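Long-range contacts in ethanolamine utilization protein EutL (Clostridium perfringens E str. JGS1987, PDB 4TLH), which probably builds trimeric tiles in the protein shell of the bacterial microcompartment in which ethanolamine is broken down: residues Asp44-Thr49 with Ser108-Val113; Ile16-Pro21 with His33-Leu38; Leu27-His32 with Asp61-Arg66. All coordinates share one frame; numbering follows the deposited sequence. Where two conformers were deposited one is given.

The three contacts lie in the part of the chain containing the first BMC domain. Contacts 2 and 3 are neighbours, with centres about 10 Å apart. Both reach the four-stranded antiparallel sheet 10-16, 35-41, 83-89, 61-67. They touch where Leu-36 packs on Leu-27 and His-33 bonds to Asp-61. Both meet the second subunit, so this end of the fold takes part in trimer assembly. Contact 1 lies deeper, its centre about 26 Å from that of contact 2 and 21 Å from that of contact 3, which it touches through Tyr-48 on Ala-65. It joins helix 44-57 to strand 112-114 of the six-stranded sheet. Along the chain, contact 2 closes before contact 1 opens; contact 3 alternates with both.

Contact 1: residues Asp44-Thr49 with Ser108-Val113; sequences DDVTYT and SGVGFV
The first turn of helix 44-57 packs against the turn that leads into strand 112-114, and Val-46 fills the join, meeting Val-110, Gly-111 and Phe-112. Its two methyl groups have separate partners. Val-46 CG2 rests on the backbone of Gly-111, 3.7 Å from Gly-111 CA. The same methyl reaches the edge of the Phe-112 ring, with Val-46 CG2 4.0 Å from Phe-112 CD1. CG1 of Val-46 lies anti to the backbone N (chi1 173°) and points to Val-110, where it comes 3.7 Å from Val-110 CG2 in one of that residue's two conformers.

The contact links helix 44-57, within the first BMC domain, to the six-stranded sheet. Phe-112 enters that sheet by backbone bonding to Ile-6, and its ring meets that of Tyr-124 on strand 122-128, the two planes nearly parallel. The far end of the Phe-112 ring meets Asp-45. There Phe-112 CZ lies 3.6 Å from Asp-45 OD2, which approaches in the ring plane, and carboxylate and ring are only 24° from coplanar. A negative oxygen facing a ring edge in this way is electrostatically reasonable. The other oxygen, OD1, is held by the hydroxyl of Tyr-149. Thr-49 OG1 donates to Asp-45 O at 2.9 Å, and Thr-49 OG1 is also hydrogen-bonded to Tyr-124 OH.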
ATOM      1  N   ASP A  44     -11.494  -8.353  -5.437  1.00 14.21           N
ATOM      2  CA  ASP A  44     -10.983  -9.136  -4.330  1.00 14.54           C
ATOM      3  C   ASP A  44     -12.082  -9.749  -3.452  1.00 13.47           C
ATOM      4  O   ASP A  44     -12.051 -10.952  -3.209  1.00 13.15           O
ATOM      5  CB  ASP A  44      -9.976  -8.333  -3.470  1.00 18.39           C
ATOM      6  CG  ASP A  44     -10.539  -7.057  -2.849  1.00 22.25           C
ATOM      7  OD1 ASP A  44     -11.577  -6.537  -3.302  1.00 26.57           O
ATOM      8  OD2 ASP A  44      -9.876  -6.557  -1.894  1.00 20.71           O
ATOM      9  N   ASP A  45     -13.041  -8.967  -2.984  1.00 13.13           N
ATOM     10  CA  ASP A  45     -13.965  -9.489  -1.986  1.00 13.67           C
ATOM     11  C   ASP A  45     -14.913 -10.525  -2.560  1.00 13.27           C
ATOM     12  O   ASP A  45     -15.317 -11.449  -1.854  1.00 15.62           O
ATOM     13  CB  ASP A  45     -14.732  -8.336  -1.341  1.00 16.39           C
ATOM     14  CG  ASP A  45     -13.818  -7.430  -0.559  1.00 18.41           C
ATOM     15  OD1 ASP A  45     -13.257  -7.881   0.478  1.00 18.70           O
ATOM     16  OD2 ASP A  45     -13.627  -6.276  -0.990  1.00 20.06           O
ATOM     17  N   VAL A  46     -15.253 -10.416  -3.841  1.00 14.69           N
ATOM     18  CA  VAL A  46     -16.051 -11.460  -4.470  1.00 17.50           C
ATOM     19  C   VAL A  46     -15.218 -12.755  -4.531  1.00 17.01           C
ATOM     20  O   VAL A  46     -15.722 -13.847  -4.314  1.00 15.90           O
ATOM     21  CB  VAL A  46     -16.514 -11.054  -5.888  1.00 21.40           C
ATOM     22  CG1 VAL A  46     -17.185 -12.207  -6.574  1.00 25.35           C
ATOM     23  CG2 VAL A  46     -17.463  -9.871  -5.816  1.00 21.67           C
ATOM     24  N   THR A  47     -13.931 -12.622  -4.823  1.00 15.69           N
ATOM     25  CA  THR A  47     -13.069 -13.798  -4.857  1.00 14.02           C
ATOM     26  C   THR A  47     -12.928 -14.437  -3.469  1.00 14.43           C
ATOM     27  O   THR A  47     -12.908 -15.644  -3.351  1.00 12.99           O
ATOM     28  CB  THR A  47     -11.682 -13.461  -5.428  1.00 14.87           C
ATOM     29  OG1 THR A  47     -11.845 -12.942  -6.748  1.00 15.86           O
ATOM     30  CG2 THR A  47     -10.818 -14.708  -5.525  1.00 15.33           C
ATOM     31  N   TYR A  48     -12.853 -13.641  -2.416  1.00 14.67           N
ATOM     32  CA  TYR A  48     -12.763 -14.202  -1.070  1.00 15.02           C
ATOM     33  C   TYR A  48     -14.023 -15.007  -0.750  1.00 15.29           C
ATOM     34  O   TYR A  48     -13.917 -16.100  -0.195  1.00 14.57           O
ATOM     35  CB  TYR A  48     -12.545 -13.105  -0.026  1.00 15.08           C
ATOM     36  CG  TYR A  48     -11.228 -12.372  -0.176  1.00 15.71           C
ATOM     37  CD1 TYR A  48     -10.069 -13.047  -0.522  1.00 17.78           C
ATOM     38  CD2 TYR A  48     -11.152 -10.997  -0.010  1.00 14.22           C
ATOM     39  CE1 TYR A  48      -8.875 -12.371  -0.675  1.00 19.81           C
ATOM     40  CE2 TYR A  48      -9.945 -10.310  -0.155  1.00 15.35           C
ATOM     41  CZ  TYR A  48      -8.819 -11.001  -0.492  1.00 18.15           C
ATOM     42  OH  TYR A  48      -7.601 -10.341  -0.641  1.00 19.18           O
ATOM     43  N   THR A  49     -15.188 -14.488  -1.156  1.00 15.13           N
ATOM     44  CA  THR A  49     -16.465 -15.163  -0.938  1.00 15.27           C
ATOM     45  C   THR A  49     -16.508 -16.475  -1.727  1.00 15.77           C
ATOM     46  O   THR A  49     -16.989 -17.517  -1.237  1.00 15.64           O
ATOM     47  CB  THR A  49     -17.662 -14.274  -1.355  1.00 15.64           C
ATOM     48  OG1 THR A  49     -17.543 -12.973  -0.763  1.00 16.62           O
ATOM     49  CG2 THR A  49     -18.984 -14.935  -0.914  1.00 18.02           C
ATOM     50  N   SER A 108     -21.707 -16.298 -10.768  1.00 29.12           N
ATOM     51  CA  SER A 108     -23.063 -16.666 -10.355  1.00 26.43           C
ATOM     52  C   SER A 108     -24.049 -15.499 -10.380  1.00 25.36           C
ATOM     53  O   SER A 108     -25.243 -15.720 -10.239  1.00 27.18           O
ATOM     54  CB  SER A 108     -23.053 -17.251  -8.946  1.00 26.17           C
ATOM     55  OG  SER A 108     -22.577 -16.282  -8.029  1.00 25.73           O
ATOM     56  N   GLY A 109     -23.556 -14.275 -10.539  1.00 25.34           N
ATOM     57  CA  GLY A 109     -24.400 -13.083 -10.480  1.00 26.05           C
ATOM     58  C   GLY A 109     -24.069 -12.206  -9.292  1.00 26.59           C
ATOM     59  O   GLY A 109     -24.567 -11.089  -9.164  1.00 28.41           O
ATOM     60  N   VAL A 110     -23.214 -12.726  -8.416  0.56 24.28           N
ATOM     61  CA  VAL A 110     -22.721 -11.975  -7.281  0.56 23.44           C
ATOM     62  C   VAL A 110     -21.786 -10.900  -7.783  0.56 21.47           C
ATOM     63  O   VAL A 110     -21.203 -11.036  -8.862  0.56 21.84           O
ATOM     64  CB  VAL A 110     -21.967 -12.866  -6.276  0.56 24.80           C
ATOM     65  CG1 VAL A 110     -22.869 -13.964  -5.760  0.56 26.82           C
ATOM     66  CG2 VAL A 110     -20.691 -13.452  -6.904  0.56 23.91           C
ATOM     67  N   GLY A 111     -21.646  -9.833  -7.014  1.00 18.20           N
ATOM     68  CA  GLY A 111     -20.644  -8.843  -7.324  1.00 15.70           C
ATOM     69  C   GLY A 111     -20.875  -7.517  -6.659  1.00 17.18           C
ATOM     70  O   GLY A 111     -21.898  -7.305  -6.004  1.00 18.30           O
ATOM     71  N   PHE A 112     -19.919  -6.622  -6.845  1.00 17.78           N
ATOM     72  CA  PHE A 112     -20.091  -5.231  -6.453  1.00 16.64           C
ATOM     73  C   PHE A 112     -21.199  -4.640  -7.297  1.00 17.39           C
ATOM     74  O   PHE A 112     -21.453  -5.090  -8.418  1.00 18.64           O
ATOM     75  CB  PHE A 112     -18.807  -4.441  -6.635  1.00 15.88           C
ATOM     76  CG  PHE A 112     -17.788  -4.643  -5.533  1.00 20.05           C
ATOM     77  CD1 PHE A 112     -17.343  -5.915  -5.182  1.00 23.44           C
ATOM     78  CD2 PHE A 112     -17.251  -3.549  -4.869  1.00 21.73           C
ATOM     79  CE1 PHE A 112     -16.394  -6.077  -4.165  1.00 22.22           C
ATOM     80  CE2 PHE A 112     -16.306  -3.709  -3.854  1.00 19.64           C
ATOM     81  CZ  PHE A 112     -15.874  -4.968  -3.509  1.00 19.31           C
ATOM     82  N   VAL A 113     -21.844  -3.622  -6.751  1.00 16.43           N
ATOM     83  CA  VAL A 113     -22.985  -2.975  -7.387  1.00 17.50           C
ATOM     84  C   VAL A 113     -22.685  -1.484  -7.476  1.00 17.67           C
ATOM     85  O   VAL A 113     -22.141  -0.909  -6.560  1.00 18.70           O
ATOM     86  CB  VAL A 113     -24.283  -3.214  -6.592  1.00 19.64           C
ATOM     87  CG1 VAL A 113     -25.455  -2.520  -7.240  1.00 19.49           C
ATOM     88  CG2 VAL A 113     -24.555  -4.714  -6.504  1.00 22.87           C
TER

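Contact 2: residues Ile16-Pro21 with His33-Leu38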
ATOM      1  N   ILE A  16      -0.936 -26.481  -9.178  1.00 25.69           N
ATOM      2  CA  ILE A  16       0.367 -27.075  -8.892  1.00 28.17           C
ATOM      3  C   ILE A  16       0.123 -28.462  -8.318  1.00 30.89           C
ATOM      4  O   ILE A  16      -0.461 -28.606  -7.241  1.00 31.12           O
ATOM      5  CB  ILE A  16       1.189 -26.242  -7.888  1.00 28.66           C
ATOM      6  CG1 ILE A  16       1.579 -24.887  -8.475  1.00 27.35           C
ATOM      7  CG2 ILE A  16       2.470 -26.990  -7.480  1.00 32.51           C
ATOM      8  CD1 ILE A  16       2.022 -23.910  -7.429  1.00 28.01           C
ATOM      9  N   SER A  17       0.550 -29.486  -9.042  1.00 32.92           N
ATOM     10  CA  SER A  17       0.555 -30.837  -8.506  1.00 35.77           C
ATOM     11  C   SER A  17       1.827 -31.057  -7.693  1.00 31.32           C
ATOM     12  O   SER A  17       2.940 -30.728  -8.141  1.00 31.23           O
ATOM     13  CB  SER A  17       0.466 -31.876  -9.628  1.00 42.42           C
ATOM     14  OG  SER A  17      -0.836 -31.921 -10.179  1.00 46.03           O
ATOM     15  N   ASN A  18       1.654 -31.605  -6.497  1.00 28.97           N
ATOM     16  CA  ASN A  18       2.773 -31.992  -5.652  1.00 30.88           C
ATOM     17  C   ASN A  18       3.717 -30.847  -5.406  1.00 30.51           C
ATOM     18  O   ASN A  18       4.834 -30.815  -5.936  1.00 33.52           O
ATOM     19  CB  ASN A  18       3.524 -33.162  -6.278  1.00 34.80           C
ATOM     20  CG  ASN A  18       2.672 -34.392  -6.351  1.00 40.93           C
ATOM     21  OD1 ASN A  18       1.695 -34.512  -5.606  1.00 41.68           O
ATOM     22  ND2 ASN A  18       3.012 -35.308  -7.252  1.00 45.96           N
ATOM     23  N   VAL A  19       3.264 -29.918  -4.583  1.00 26.18           N
ATOM     24  CA  VAL A  19       4.002 -28.700  -4.362  1.00 24.55           C
ATOM     25  C   VAL A  19       5.308 -29.054  -3.667  1.00 25.81           C
ATOM     26  O   VAL A  19       5.372 -29.992  -2.859  1.00 28.64           O
ATOM     27  CB  VAL A  19       3.166 -27.681  -3.550  1.00 29.04           C
ATOM     28  CG1 VAL A  19       2.829 -28.231  -2.190  1.00 31.39           C
ATOM     29  CG2 VAL A  19       3.901 -26.358  -3.427  1.00 28.58           C
ATOM     30  N   SER A  20       6.374 -28.358  -4.038  0.55 24.94           N
ATOM     31  CA  SER A  20       7.677 -28.617  -3.455  0.55 25.34           C
ATOM     32  C   SER A  20       7.617 -28.399  -1.952  0.55 25.10           C
ATOM     33  O   SER A  20       6.952 -27.470  -1.499  0.55 24.07           O
ATOM     34  CB  SER A  20       8.721 -27.700  -4.072  0.55 26.34           C
ATOM     35  OG  SER A  20       8.283 -26.363  -3.967  0.55 24.63           O
ATOM     36  N   PRO A  21       8.311 -29.238  -1.173  1.00 30.08           N
ATOM     37  CA  PRO A  21       8.268 -29.074   0.283  1.00 31.15           C
ATOM     38  C   PRO A  21       8.732 -27.684   0.719  1.00 29.23           C
ATOM     39  O   PRO A  21       8.233 -27.138   1.704  1.00 27.80           O
ATOM     40  CB  PRO A  21       9.224 -30.152   0.793  1.00 36.41           C
ATOM     41  CG  PRO A  21       9.378 -31.115  -0.324  1.00 37.38           C
ATOM     42  CD  PRO A  21       9.192 -30.348  -1.583  1.00 34.31           C
ATOM     43  N   HIS A  33      -1.885 -30.653   2.623  1.00 33.52           N
ATOM     44  CA  HIS A  33      -1.850 -29.640   1.581  1.00 32.96           C
ATOM     45  C   HIS A  33      -0.789 -29.996   0.528  1.00 33.40           C
ATOM     46  O   HIS A  33       0.232 -29.305   0.386  1.00 34.29           O
ATOM     47  CB  HIS A  33      -1.588 -28.278   2.200  1.00 33.94           C
ATOM     48  CG  HIS A  33      -2.734 -27.774   3.018  1.00 34.82           C
ATOM     49  ND1 HIS A  33      -2.599 -26.785   3.966  1.00 35.71           N
ATOM     50  CD2 HIS A  33      -4.042 -28.122   3.022  1.00 33.78           C
ATOM     51  CE1 HIS A  33      -3.772 -26.552   4.525  1.00 33.56           C
ATOM     52  NE2 HIS A  33      -4.665 -27.348   3.964  1.00 32.41           N
ATOM     53  N   LYS A  34      -1.069 -31.065  -0.219  1.00 33.24           N
ATOM     54  CA  LYS A  34      -0.121 -31.629  -1.183  1.00 35.36           C
ATOM     55  C   LYS A  34      -0.191 -30.960  -2.551  1.00 30.44           C
ATOM     56  O   LYS A  34       0.798 -30.940  -3.276  1.00 27.09           O
ATOM     57  CB  LYS A  34      -0.369 -33.126  -1.336  1.00 41.91           C
ATOM     58  CG  LYS A  34      -0.189 -33.892  -0.045  1.00 48.81           C
ATOM     59  CD  LYS A  34      -0.461 -35.370  -0.216  1.00 56.39           C
ATOM     60  CE  LYS A  34      -0.104 -36.128   1.051  1.00 62.90           C
ATOM     61  NZ  LYS A  34      -0.348 -37.590   0.916  1.00 67.71           N
ATOM     62  N   SER A  35      -1.350 -30.413  -2.898  0.59 28.26           N
ATOM     63  CA  SER A  35      -1.486 -29.705  -4.164  0.59 26.74           C
ATOM     64  C   SER A  35      -2.218 -28.388  -3.986  0.59 23.37           C
ATOM     65  O   SER A  35      -3.012 -28.224  -3.057  0.59 22.48           O
ATOM     66  CB  SER A  35      -2.188 -30.586  -5.184  0.59 29.13           C
ATOM     67  OG  SER A  35      -1.316 -31.627  -5.590  0.59 32.19           O
ATOM     68  N   LEU A  36      -1.923 -27.453  -4.884  1.00 22.32           N
ATOM     69  CA  LEU A  36      -2.409 -26.064  -4.781  1.00 19.31           C
ATOM     70  C   LEU A  36      -3.214 -25.657  -6.002  1.00 19.46           C
ATOM     71  O   LEU A  36      -2.927 -26.079  -7.121  1.00 21.38           O
ATOM     72  CB  LEU A  36      -1.247 -25.060  -4.629  1.00 20.30           C
ATOM     73  CG  LEU A  36      -0.301 -25.213  -3.435  1.00 21.66           C
ATOM     74  CD1 LEU A  36       0.721 -24.068  -3.371  1.00 22.10           C
ATOM     75  CD2 LEU A  36      -1.093 -25.289  -2.163  1.00 21.57           C
ATOM     76  N   GLY A  37      -4.246 -24.856  -5.772  1.00 18.75           N
ATOM     77  CA  GLY A  37      -4.952 -24.179  -6.841  1.00 18.23           C
ATOM     78  C   GLY A  37      -4.751 -22.685  -6.667  1.00 20.01           C
ATOM     79  O   GLY A  37      -4.962 -22.155  -5.590  1.00 22.42           O
ATOM     80  N   LEU A  38      -4.333 -22.015  -7.728  1.00 18.40           N
ATOM     81  CA  LEU A  38      -4.047 -20.590  -7.711  1.00 18.40           C
ATOM     82  C   LEU A  38      -5.032 -19.863  -8.610  1.00 17.04           C
ATOM     83  O   LEU A  38      -5.355 -20.345  -9.699  1.00 16.14           O
ATOM     84  CB  LEU A  38      -2.619 -20.321  -8.206  1.00 19.69           C
ATOM     85  CG  LEU A  38      -1.427 -21.122  -7.679  1.00 24.78           C
ATOM     86  CD1 LEU A  38      -0.228 -20.864  -8.580  1.00 26.23           C
ATOM     87  CD2 LEU A  38      -1.080 -20.732  -6.279  1.00 24.92           C
TER
HETATM   88  O   HOH W   1      -0.984 -33.874  -4.202  1.00 43.87           O
HETATM   89  O   HOH W   2       3.195 -32.095  -2.213  1.00 42.41           O
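Ile-16 and Leu-36 form an antiparallel hydrogen-bonded pair at the end of strand 10-16. Ile-16 N donates to Leu-36 O at 2.9 Å, and Leu-36 N returns a bond to Ile-16 O at 3.0 Å. Their side chains share one face of the sheet, which is the tightly packed part. The Ile-16 and Leu-38 side chains cross at a slant, with Ile-16 CD1 4.0 Å from Leu-38 CD1. Val-19 closes over the other end of this apolar patch. Its chi1 of 62° puts CG1 between the backbone N and the carbonyl carbon and leaves CG2 anti to N, so that Val-19 CG2 lies 3.9 Å from Leu-36 CD1. The second subunit covers this region: its Leu-155 packs on Leu-38, and its Lys-166 donates to the carbonyl oxygens of Ser-17 and Asn-18.

Past Ile-16 the strand pairing gives way to a loop, while Lys-34 and Ser-35 both face Gly-89 in a classic beta bulge. Val-19 N still reaches Lys-34 O, at 3.0 Å, a bond that ties the loop to the start of strand 35-41.

The solvent side is looser and polar. In the conformer described here, Ser-35 OG accepts from Asn-18 N at 3.1 Å, nearly straight at 167°. One water donates to Asn-18 OD1 and is also hydrogen-bonded to Ser-35 OG. A second water donates to Val-19 O and to Lys-34 O, which thus accepts two bonds. Ser-20 is the N-cap of helix 21-26.

Contact 3: residues Leu27-His32 with Asp61-Arg66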
ATOM      1  N   LEU A  27       4.283 -21.270   2.683  1.00 36.65           N
ATOM      2  CA  LEU A  27       2.857 -20.983   2.573  1.00 37.08           C
ATOM      3  C   LEU A  27       2.099 -21.505   3.784  1.00 38.61           C
ATOM      4  O   LEU A  27       0.875 -21.410   3.845  1.00 32.56           O
ATOM      5  CB  LEU A  27       2.288 -21.588   1.287  1.00 38.35           C
ATOM      6  CG  LEU A  27       2.651 -20.821   0.009  1.00 36.82           C
ATOM      7  CD1 LEU A  27       2.135 -21.569  -1.194  1.00 36.62           C
ATOM      8  CD2 LEU A  27       2.095 -19.385   0.031  1.00 34.20           C
ATOM      9  N   GLU A  28       2.843 -22.048   4.747  1.00 46.45           N
ATOM     10  CA  GLU A  28       2.273 -22.580   5.982  1.00 49.44           C
ATOM     11  C   GLU A  28       1.308 -23.716   5.676  1.00 40.71           C
ATOM     12  O   GLU A  28       0.240 -23.816   6.270  1.00 38.56           O
ATOM     13  CB  GLU A  28       1.581 -21.469   6.775  1.00 59.48           C
ATOM     14  CG  GLU A  28       2.496 -20.288   7.062  1.00 71.68           C
ATOM     15  CD  GLU A  28       1.846 -19.219   7.922  1.00 82.77           C
ATOM     16  OE1 GLU A  28       0.617 -19.007   7.804  1.00 85.63           O
ATOM     17  OE2 GLU A  28       2.573 -18.590   8.721  1.00 87.66           O
ATOM     18  N   LEU A  29       1.705 -24.588   4.751  1.00 36.20           N
ATOM     19  CA  LEU A  29       0.881 -25.728   4.367  1.00 34.57           C
ATOM     20  C   LEU A  29       0.933 -26.884   5.376  1.00 35.06           C
ATOM     21  O   LEU A  29       1.969 -27.159   5.983  1.00 35.24           O
ATOM     22  CB  LEU A  29       1.305 -26.253   2.997  1.00 36.21           C
ATOM     23  CG  LEU A  29       1.124 -25.350   1.782  1.00 38.82           C
ATOM     24  CD1 LEU A  29       1.314 -26.202   0.536  1.00 42.02           C
ATOM     25  CD2 LEU A  29      -0.234 -24.680   1.757  1.00 37.93           C
ATOM     26  N   GLU A  30      -0.202 -27.563   5.521  1.00 38.00           N
ATOM     27  CA  GLU A  30      -0.356 -28.699   6.424  1.00 43.37           C
ATOM     28  C   GLU A  30      -0.056 -30.012   5.693  1.00 36.17           C
ATOM     29  O   GLU A  30       0.017 -30.038   4.465  1.00 34.91           O
ATOM     30  CB  GLU A  30      -1.774 -28.722   7.001  1.00 56.81           C
ATOM     31  CG  GLU A  30      -2.178 -27.415   7.668  1.00 67.45           C
ATOM     32  CD  GLU A  30      -3.423 -27.545   8.524  1.00 76.37           C
ATOM     33  OE1 GLU A  30      -4.011 -28.643   8.565  1.00 79.64           O
ATOM     34  OE2 GLU A  30      -3.812 -26.541   9.162  1.00 79.09           O
ATOM     35  N   PRO A  31       0.112 -31.107   6.444  1.00 33.19           N
ATOM     36  CA  PRO A  31       0.510 -32.370   5.809  1.00 33.83           C
ATOM     37  C   PRO A  31      -0.392 -32.815   4.651  1.00 34.50           C
ATOM     38  O   PRO A  31       0.096 -33.489   3.744  1.00 34.66           O
ATOM     39  CB  PRO A  31       0.452 -33.368   6.967  1.00 35.11           C
ATOM     40  CG  PRO A  31       0.766 -32.539   8.174  1.00 33.93           C
ATOM     41  CD  PRO A  31       0.147 -31.190   7.914  1.00 31.80           C
ATOM     42  N   HIS A  32      -1.662 -32.419   4.660  1.00 35.07           N
ATOM     43  CA  HIS A  32      -2.585 -32.793   3.591  1.00 38.96           C
ATOM     44  C   HIS A  32      -2.685 -31.709   2.510  1.00 36.32           C
ATOM     45  O   HIS A  32      -3.484 -31.814   1.586  1.00 38.55           O
ATOM     46  CB  HIS A  32      -3.974 -33.099   4.175  1.00 47.05           C
ATOM     47  CG  HIS A  32      -4.688 -31.897   4.709  1.00 54.06           C
ATOM     48  ND1 HIS A  32      -4.353 -31.302   5.907  1.00 57.03           N
ATOM     49  CD2 HIS A  32      -5.725 -31.182   4.212  1.00 57.33           C
ATOM     50  CE1 HIS A  32      -5.147 -30.266   6.119  1.00 59.24           C
ATOM     51  NE2 HIS A  32      -5.989 -30.173   5.105  1.00 59.31           N
ATOM     52  N   ASP A  61      -8.795 -26.198   1.560  1.00 19.77           N
ATOM     53  CA  ASP A  61      -8.657 -25.066   2.475  1.00 19.53           C
ATOM     54  C   ASP A  61      -8.112 -23.870   1.723  1.00 18.15           C
ATOM     55  O   ASP A  61      -7.368 -24.042   0.753  1.00 18.69           O
ATOM     56  CB  ASP A  61      -7.708 -25.376   3.630  1.00 22.95           C
ATOM     57  CG  ASP A  61      -8.088 -26.616   4.388  1.00 30.37           C
ATOM     58  OD1 ASP A  61      -9.278 -26.791   4.698  1.00 30.98           O
ATOM     59  OD2 ASP A  61      -7.182 -27.423   4.693  1.00 35.31           O
ATOM     60  N   VAL A  62      -8.486 -22.665   2.165  1.00 16.59           N
ATOM     61  CA  VAL A  62      -7.859 -21.427   1.700  1.00 16.74           C
ATOM     62  C   VAL A  62      -6.586 -21.243   2.495  1.00 17.76           C
ATOM     63  O   VAL A  62      -6.650 -21.076   3.710  1.00 19.03           O
ATOM     64  CB  VAL A  62      -8.758 -20.196   1.888  1.00 16.71           C
ATOM     65  CG1 VAL A  62      -8.045 -18.924   1.405  1.00 15.89           C
ATOM     66  CG2 VAL A  62     -10.071 -20.395   1.160  1.00 17.68           C
ATOM     67  N   VAL A  63      -5.429 -21.319   1.838  1.00 16.60           N
ATOM     68  CA  VAL A  63      -4.181 -21.233   2.583  1.00 17.06           C
ATOM     69  C   VAL A  63      -3.508 -19.888   2.393  1.00 18.64           C
ATOM     70  O   VAL A  63      -2.574 -19.574   3.108  1.00 20.92           O
ATOM     71  CB  VAL A  63      -3.198 -22.358   2.206  1.00 19.11           C
ATOM     72  CG1 VAL A  63      -3.831 -23.701   2.494  1.00 22.05           C
ATOM     73  CG2 VAL A  63      -2.783 -22.268   0.756  1.00 16.56           C
ATOM     74  N   TYR A  64      -4.017 -19.092   1.462  1.00 16.31           N
ATOM     75  CA  TYR A  64      -3.440 -17.795   1.143  1.00 17.17           C
ATOM     76  C   TYR A  64      -4.428 -16.978   0.369  1.00 18.66           C
ATOM     77  O   TYR A  64      -5.048 -17.463  -0.577  1.00 21.25           O
ATOM     78  CB  TYR A  64      -2.143 -17.937   0.312  1.00 16.81           C
ATOM     79  CG  TYR A  64      -1.274 -16.679   0.316  1.00 17.44           C
ATOM     80  CD1 TYR A  64      -1.547 -15.599  -0.517  1.00 17.04           C
ATOM     81  CD2 TYR A  64      -0.180 -16.589   1.159  1.00 18.92           C
ATOM     82  CE1 TYR A  64      -0.731 -14.445  -0.502  1.00 16.99           C
ATOM     83  CE2 TYR A  64       0.611 -15.459   1.189  1.00 19.27           C
ATOM     84  CZ  TYR A  64       0.337 -14.395   0.361  1.00 17.89           C
ATOM     85  OH  TYR A  64       1.157 -13.279   0.435  1.00 19.41           O
ATOM     86  N   ALA A  65      -4.579 -15.722   0.758  1.00 16.57           N
ATOM     87  CA  ALA A  65      -5.472 -14.843   0.048  1.00 18.80           C
ATOM     88  C   ALA A  65      -5.133 -13.399   0.420  1.00 17.93           C
ATOM     89  O   ALA A  65      -5.174 -13.025   1.600  1.00 20.11           O
ATOM     90  CB  ALA A  65      -6.924 -15.179   0.378  1.00 21.39           C
ATOM     91  N   ARG A  66      -4.746 -12.614  -0.580  1.00 13.82           N
ATOM     92  CA  ARG A  66      -4.372 -11.218  -0.358  1.00 12.03           C
ATOM     93  C   ARG A  66      -4.800 -10.322  -1.511  1.00 13.73           C
ATOM     94  O   ARG A  66      -4.870 -10.749  -2.657  1.00 12.57           O
ATOM     95  CB  ARG A  66      -2.841 -11.071  -0.155  1.00 14.23           C
ATOM     96  CG  ARG A  66      -2.274 -11.710   1.109  1.00 16.73           C
ATOM     97  CD  ARG A  66      -2.656 -10.960   2.381  1.00 22.66           C
ATOM     98  NE  ARG A  66      -2.456  -9.506   2.272  1.00 29.74           N
ATOM     99  CZ  ARG A  66      -1.270  -8.898   2.275  1.00 37.36           C
ATOM    100  NH1 ARG A  66      -0.144  -9.607   2.381  1.00 39.93           N
ATOM    101  NH2 ARG A  66      -1.202  -7.572   2.161  1.00 39.58           N
TER
HETATM  102  O   HOH W   3       0.109 -19.127   3.918  1.00 41.41           O
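His-32 and Asp-61 join the loop after helix 21-26 to strand 61-67, outermost in the four-stranded sheet within this chain. That helix ends in a Schellman motif at Glu-28, and the loop then runs roughly antiparallel to the strand.

From CB of His-32, the ring carbon CG sits between backbone N and carbonyl carbon (chi1 69°), which brings the ring tip to the strand. His-32 CD2 stays 4.1 Å from Asp-61 OD2. His-32 CE1 has Glu-30 OE1 at its edge, 3.1 Å away and in the ring plane. His-32 NE2 at the tip donates to Asp-61 OD2 at 3.0 Å. The ring and carboxylate planes are almost perpendicular, 88° apart, and the oxygen lies 21° out of the ring plane. The same OD2 is hydrogen-bonded to His-33 NE2, so two histidines grip one oxygen.

Val-63 and Tyr-64 both face Ile-86 in a classic beta bulge, and both turn toward the loop. Leu-27 CD2 meets CD2 of Tyr-64 at 3.8 Å. The Tyr-64 hydroxyl bonds to Pro-178 O of the second subunit. Leu-29 CD2 lies over the face of the Val-63 isopropyl group, 3.6 Å from Val-63 CG2.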